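Local atomic coordinates of Peptide:N-glycosidase F (Elizabethkingia meningoseptica, PDB entry 3PMS), a protein that hydrolyses the amide bond between asparagine and the innermost sugar of N-linked glycans, which probably frees intact oligosaccharides from glycoproteins and glycopeptides. Residues 215-220 against 276-281; 107-112 against 146-151. All blocks are in the same frame, centred on the assembly; numbering follows the deposited sequence.

Interaction 1: 215-220 against 276-281; sequences HTIAIN and FSYEYK
Strands 215-219 and 276-281 run antiparallel, their axes at 166°, and hydrogen-bonded pairs T216-K281 and A218-E279 alternate with non-hydrogen-bonded pairs I217-Y280 and I219-Y278. They are neighbours in one sheet of the C-terminal jelly roll, with 222-229 on the far side of the first and 173-177 on the far side of the second. T216 and K281 bond in both directions, and K281 N to T216 O, at 2.8 Å, is nearly in line with the carbonyl.

I217, I219, Y278 and Y280 share the buried face, where I217 and Y280 also touch strand 184-197 of the other sheet. With CG anti to the backbone N (chi1 -157°), the Y280 ring lies back across the neighbouring strand, one face under T216 O. I217 CG1 meets it obliquely at Y280 CD1, 3.6 Å away. On the other side of the ring axis, H215 CB comes to 3.5 Å from Y280 CE2. The tyrosine hydroxyl is taken by H227 and H215 ND1 by the backbone N of Q283, so both polar ends are held from outside the pair. The isoleucines also pack diagonally: I217 CD1 reaches the Y278 ring, and I219 CG2 sits 3.9 Å from F276 CD2.

T216, A218, E279 and K281 occupy the reverse face. The K281 chain, fully extended beyond CG, crosses strand 215-219, passing CE at 3.9 Å from A218 CB to bring NZ into a hydrogen bond with N223 OD1 on strand 222-229.

Where the pairing ends, N220 N still bonds S277 O, but from 39° above the carbonyl plane. A water joins the strands there, 2.8 Å from S277 OG and giving a weak hydrogen bond to A218 O.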
loop_
_atom_site.group_PDB
_atom_site.type_symbol
_atom_site.label_atom_id
_atom_site.label_comp_id
_atom_site.label_asym_id
_atom_site.label_seq_id
_atom_site.Cartn_x
_atom_site.Cartn_y
_atom_site.Cartn_z
ATOM N N HIS A 215 -14.004 -8.036 -3.754
ATOM C CA HIS A 215 -13.225 -8.630 -4.851
ATOM C C HIS A 215 -12.629 -9.970 -4.443
ATOM O O HIS A 215 -12.717 -10.291 -3.275
ATOM C CB HIS A 215 -12.147 -7.667 -5.272
ATOM C CG HIS A 215 -12.670 -6.274 -5.561
ATOM N ND1 HIS A 215 -13.692 -6.049 -6.461
ATOM C CD2 HIS A 215 -12.364 -5.065 -5.031
ATOM C CE1 HIS A 215 -13.941 -4.749 -6.518
ATOM N NE2 HIS A 215 -13.188 -4.139 -5.634
ATOM N N THR A 216 -12.049 -10.700 -5.394
ATOM C CA THR A 216 -11.609 -12.061 -5.115
ATOM C C THR A 216 -10.252 -12.326 -5.742
ATOM O O THR A 216 -9.987 -11.935 -6.849
ATOM C CB THR A 216 -12.612 -12.986 -5.749
ATOM O OG1 THR A 216 -13.840 -12.936 -5.013
ATOM C CG2 THR A 216 -12.108 -14.447 -5.727
ATOM N N ILE A 217 -9.374 -13.015 -5.008
ATOM C CA ILE A 217 -8.167 -13.592 -5.589
ATOM C C ILE A 217 -8.445 -15.065 -5.863
ATOM O O ILE A 217 -8.841 -15.787 -4.954
ATOM C CB ILE A 217 -6.965 -13.462 -4.634
ATOM C CG1 ILE A 217 -6.539 -12.008 -4.589
ATOM C CG2 ILE A 217 -5.752 -14.268 -5.192
ATOM C CD1 ILE A 217 -5.468 -11.661 -3.550
ATOM N N ALA A 218 -8.186 -15.456 -7.094
ATOM C CA ALA A 218 -8.272 -16.869 -7.542
ATOM C C ALA A 218 -6.852 -17.409 -7.622
ATOM O O ALA A 218 -5.928 -16.754 -8.130
ATOM C CB ALA A 218 -8.962 -17.002 -8.871
ATOM N N ILE A 219 -6.718 -18.611 -7.078
ATOM C CA ILE A 219 -5.429 -19.335 -7.067
ATOM C C ILE A 219 -5.675 -20.619 -7.892
ATOM O O ILE A 219 -6.557 -21.397 -7.532
ATOM C CB ILE A 219 -5.059 -19.701 -5.653
ATOM C CG1 ILE A 219 -4.864 -18.443 -4.762
ATOM C CG2 ILE A 219 -3.760 -20.580 -5.663
ATOM C CD1 ILE A 219 -3.749 -17.546 -5.191
ATOM N N ASN A 220 -4.878 -20.821 -8.915
ATOM C CA ASN A 220 -5.081 -21.954 -9.855
ATOM C C ASN A 220 -6.540 -22.000 -10.310
ATOM O O ASN A 220 -7.193 -23.051 -10.387
ATOM C CB ASN A 220 -4.643 -23.252 -9.202
ATOM C CG ASN A 220 -3.121 -23.388 -9.139
ATOM O OD1 ASN A 220 -2.586 -24.150 -8.267
ATOM N ND2 ASN A 220 -2.459 -22.781 -10.052
ATOM N N PHE A 276 2.012 -21.625 -9.587
ATOM C CA PHE A 276 0.538 -21.472 -9.506
ATOM C C PHE A 276 0.090 -20.158 -10.100
ATOM O O PHE A 276 0.873 -19.234 -10.226
ATOM C CB PHE A 276 0.039 -21.572 -8.052
ATOM C CG PHE A 276 0.474 -20.439 -7.136
ATOM C CD1 PHE A 276 1.612 -20.537 -6.331
ATOM C CD2 PHE A 276 -0.313 -19.303 -6.967
ATOM C CE1 PHE A 276 1.926 -19.483 -5.441
ATOM C CE2 PHE A 276 0.047 -18.288 -6.106
ATOM C CZ PHE A 276 1.195 -18.384 -5.385
ATOM N N SER A 277 -1.158 -20.094 -10.591
ATOM C CA SER A 277 -1.691 -18.834 -11.114
ATOM C C SER A 277 -2.435 -18.069 -10.043
ATOM O O SER A 277 -2.944 -18.601 -9.064
ATOM C CB SER A 277 -2.616 -19.044 -12.291
ATOM O OG SER A 277 -3.742 -19.760 -11.872
ATOM N N TYR A 278 -2.207 -16.777 -10.147
ATOM C CA TYR A 278 -2.899 -15.750 -9.384
ATOM C C TYR A 278 -3.754 -14.967 -10.350
ATOM O O TYR A 278 -3.338 -14.607 -11.457
ATOM C CB TYR A 278 -1.813 -14.848 -8.796
ATOM C CG TYR A 278 -2.258 -13.475 -8.254
ATOM C CD1 TYR A 278 -2.568 -12.429 -9.101
ATOM C CD2 TYR A 278 -2.240 -13.213 -6.903
ATOM C CE1 TYR A 278 -2.947 -11.157 -8.630
ATOM C CE2 TYR A 278 -2.646 -11.994 -6.415
ATOM C CZ TYR A 278 -2.950 -10.971 -7.257
ATOM O OH TYR A 278 -3.284 -9.693 -6.901
ATOM N N GLU A 279 -4.996 -14.658 -9.912
ATOM C CA GLU A 279 -5.823 -13.719 -10.664
ATOM C C GLU A 279 -6.548 -12.820 -9.663
ATOM O O GLU A 279 -7.201 -13.326 -8.743
ATOM C CB GLU A 279 -6.821 -14.401 -11.575
ATOM C CG GLU A 279 -7.580 -13.451 -12.416
ATOM C CD GLU A 279 -8.608 -14.120 -13.344
ATOM O OE1 GLU A 279 -8.758 -15.356 -13.311
ATOM O OE2 GLU A 279 -9.374 -13.353 -13.995
ATOM N N TYR A 280 -6.486 -11.499 -9.861
ATOM C CA TYR A 280 -7.304 -10.584 -9.068
ATOM C C TYR A 280 -8.596 -10.318 -9.886
ATOM O O TYR A 280 -8.553 -9.712 -10.949
ATOM C CB TYR A 280 -6.570 -9.243 -8.748
ATOM C CG TYR A 280 -7.149 -8.577 -7.520
ATOM C CD1 TYR A 280 -6.633 -8.866 -6.250
ATOM C CD2 TYR A 280 -8.250 -7.730 -7.565
ATOM C CE1 TYR A 280 -7.163 -8.352 -5.112
ATOM C CE2 TYR A 280 -8.817 -7.216 -6.409
ATOM C CZ TYR A 280 -8.280 -7.511 -5.181
ATOM O OH TYR A 280 -8.820 -6.976 -4.043
ATOM N N LYS A 281 -9.725 -10.706 -9.325
ATOM C CA LYS A 281 -11.052 -10.559 -9.938
ATOM C C LYS A 281 -11.895 -9.498 -9.250
ATOM O O LYS A 281 -12.250 -9.597 -8.078
ATOM C CB LYS A 281 -11.822 -11.885 -9.906
ATOM C CG LYS A 281 -11.154 -13.014 -10.632
ATOM C CD LYS A 281 -12.135 -14.238 -10.559
ATOM C CE LYS A 281 -11.615 -15.472 -11.216
ATOM N NZ LYS A 281 -12.708 -16.525 -10.998
HETATM O O HOH W 1 -5.734 -18.208 -10.657
#

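Interaction 2: 107-112 against 146-151; sequences KSLLSG and SAVVPV
The flat group here is the S146 peptide, approached by S108 CB, 3.5 Å from S146 O. CB sits beyond the oxygen end and tilted well above one face of the carbonyl, about 50° out of its plane as seen from O. Y79, from strand 78-85, touches L109, V149 and P150.

No direct hydrogen bond crosses the gap; two waters do the polar work. One accepts from S108 N at 3.0 Å. The same water lies 2.8 Å from S146 OG, bridging a backbone N-H in the loop to a hydroxyl on the strand. The second reverses the roles: it accepts from V148 N at 3.0 Å and sits 2.8 Å from S108 OG. Each serine hydroxyl thus reaches, through one water, a backbone N-H of the other segment.

K107 lies alongside S146. Its chi1 of 60° sets CG between the backbone N and the carbonyl carbon, and from there the straight chain runs past the serine hydroxyl, CE being 3.6 Å from S146 OG. NZ continues to the carbonyl O of V43, and a bound sulfate, probably from the crystallisation liquor, is about 5 Å from this side chain.

Apolar contact is confined to one touch closer than usual van der Waals contact, L109 CD1 to V148 CG1 at 3.3 Å, where the two side chains meet at about a right angle. F106 and I303 also pack on V148.

A147 and V149 spend their backbone bonds on strand 295-306, which leaves the V148 N-H on the opposite, outer side of strand 145-163. The contact joins this edge strand of the C-terminal jelly roll to a loop of the N-terminal one, a water-bridged seam between the two domains.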
loop_
_atom_site.group_PDB
_atom_site.type_symbol
_atom_site.label_atom_id
_atom_site.label_comp_id
_atom_site.label_asym_id
_atom_site.label_seq_id
_atom_site.Cartn_x
_atom_site.Cartn_y
_atom_site.Cartn_z
ATOM N N LYS A 107 11.313 -6.771 5.221
ATOM C CA LYS A 107 12.549 -6.709 6.031
ATOM C C LYS A 107 13.734 -7.126 5.150
ATOM O O LYS A 107 14.860 -6.649 5.376
ATOM C CB LYS A 107 12.416 -7.522 7.317
ATOM C CG LYS A 107 12.127 -9.010 7.147
ATOM C CD LYS A 107 12.051 -9.728 8.472
ATOM C CE LYS A 107 11.401 -11.084 8.371
ATOM N NZ LYS A 107 11.475 -11.876 9.705
ATOM N N SER A 108 13.574 -8.061 4.211
ATOM C CA SER A 108 14.710 -8.416 3.359
ATOM C C SER A 108 15.286 -7.325 2.483
ATOM O O SER A 108 16.474 -7.343 2.088
ATOM C CB SER A 108 14.339 -9.611 2.487
ATOM O OG SER A 108 13.336 -9.339 1.513
ATOM N N LEU A 109 14.481 -6.302 2.260
ATOM C CA LEU A 109 14.866 -5.148 1.471
ATOM C C LEU A 109 15.263 -3.980 2.372
ATOM O O LEU A 109 15.795 -2.987 1.853
ATOM C CB LEU A 109 13.743 -4.739 0.529
ATOM C CG LEU A 109 13.452 -5.637 -0.659
ATOM C CD1 LEU A 109 12.480 -6.718 -0.352
ATOM C CD2 LEU A 109 13.011 -4.839 -1.877
ATOM N N LEU A 110 14.887 -3.989 3.627
ATOM C CA LEU A 110 15.168 -2.855 4.553
ATOM C C LEU A 110 16.415 -3.222 5.398
ATOM O O LEU A 110 16.373 -3.494 6.582
ATOM C CB LEU A 110 13.939 -2.535 5.412
ATOM C CG LEU A 110 12.684 -2.143 4.661
ATOM C CD1 LEU A 110 11.436 -2.242 5.563
ATOM C CD2 LEU A 110 12.836 -0.705 4.085
ATOM N N SER A 111 17.533 -3.241 4.660
ATOM C CA SER A 111 18.796 -3.806 5.111
ATOM C C SER A 111 19.951 -3.095 4.394
ATOM O O SER A 111 19.938 -3.028 3.192
ATOM C CB SER A 111 18.777 -5.305 4.770
ATOM O OG SER A 111 20.030 -5.872 5.027
ATOM N N GLY A 112 20.920 -2.601 5.168
ATOM C CA GLY A 112 22.002 -1.846 4.609
ATOM C C GLY A 112 21.493 -0.512 4.031
ATOM O O GLY A 112 20.411 -0.042 4.383
ATOM N N SER A 146 13.233 -14.535 4.747
ATOM C CA SER A 146 12.061 -14.140 3.993
ATOM C C SER A 146 12.468 -13.539 2.660
ATOM O O SER A 146 13.593 -13.030 2.490
ATOM C CB SER A 146 11.184 -13.171 4.760
ATOM O OG SER A 146 11.788 -11.896 4.887
ATOM N N ALA A 147 11.557 -13.560 1.695
ATOM C CA ALA A 147 11.758 -12.911 0.400
ATOM C C ALA A 147 10.424 -12.494 -0.132
ATOM O O ALA A 147 9.409 -13.077 0.217
ATOM C CB ALA A 147 12.409 -13.851 -0.638
ATOM N N VAL A 148 10.423 -11.362 -0.808
ATOM C CA VAL A 148 9.192 -10.718 -1.274
ATOM C C VAL A 148 9.354 -10.167 -2.671
ATOM O O VAL A 148 10.394 -9.592 -2.995
ATOM C CB VAL A 148 8.712 -9.643 -0.287
ATOM C CG1 VAL A 148 9.772 -8.564 -0.085
ATOM C CG2 VAL A 148 7.323 -9.037 -0.695
ATOM N N VAL A 149 8.361 -10.329 -3.513
ATOM C CA VAL A 149 8.334 -9.765 -4.863
ATOM C C VAL A 149 6.904 -9.317 -5.207
ATOM O O VAL A 149 5.940 -9.900 -4.741
ATOM C CB VAL A 149 8.858 -10.741 -5.934
ATOM C CG1 VAL A 149 10.406 -10.890 -5.833
ATOM C CG2 VAL A 149 8.073 -12.000 -5.985
ATOM N N PRO A 150 6.765 -8.299 -6.048
ATOM C CA PRO A 150 5.454 -7.902 -6.504
ATOM C C PRO A 150 4.852 -8.876 -7.505
ATOM O O PRO A 150 5.534 -9.381 -8.423
ATOM C CB PRO A 150 5.694 -6.548 -7.190
ATOM C CG PRO A 150 7.111 -6.572 -7.601
ATOM C CD PRO A 150 7.772 -7.309 -6.437
ATOM N N VAL A 151 3.561 -9.054 -7.353
ATOM C CA VAL A 151 2.741 -9.756 -8.326
ATOM C C VAL A 151 2.103 -8.770 -9.326
ATOM O O VAL A 151 2.277 -8.875 -10.550
ATOM C CB VAL A 151 1.692 -10.550 -7.645
ATOM C CG1 VAL A 151 0.837 -11.326 -8.658
ATOM C CG2 VAL A 151 2.309 -11.527 -6.607
HETATM O O HOH W 2 11.259 -9.705 3.221
HETATM O O HOH W 3 13.240 -10.361 -1.063
#

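Interaction 1 is largely buried and lies within the C-terminal jelly roll; interaction 2 is partly buried and joins that domain to the N-terminal one. Direct backbone hydrogen bonds and broad apolar packing hold 215-220 to 276-281, and the single bridging water there is an addition at the end of the pairing. Between 107-112 and 146-151, by contrast, two waters replace direct bonds and apolar contact shrinks to one pair of methyls. The two are linked through the C-terminal sandwich: Y278 CD1 packs 3.6 Å from V151 CG1. V151, at the corner of strand 145-163, thus touches the Y278 side of interaction 1, while S146 and V148 on the same strand take part in interaction 2.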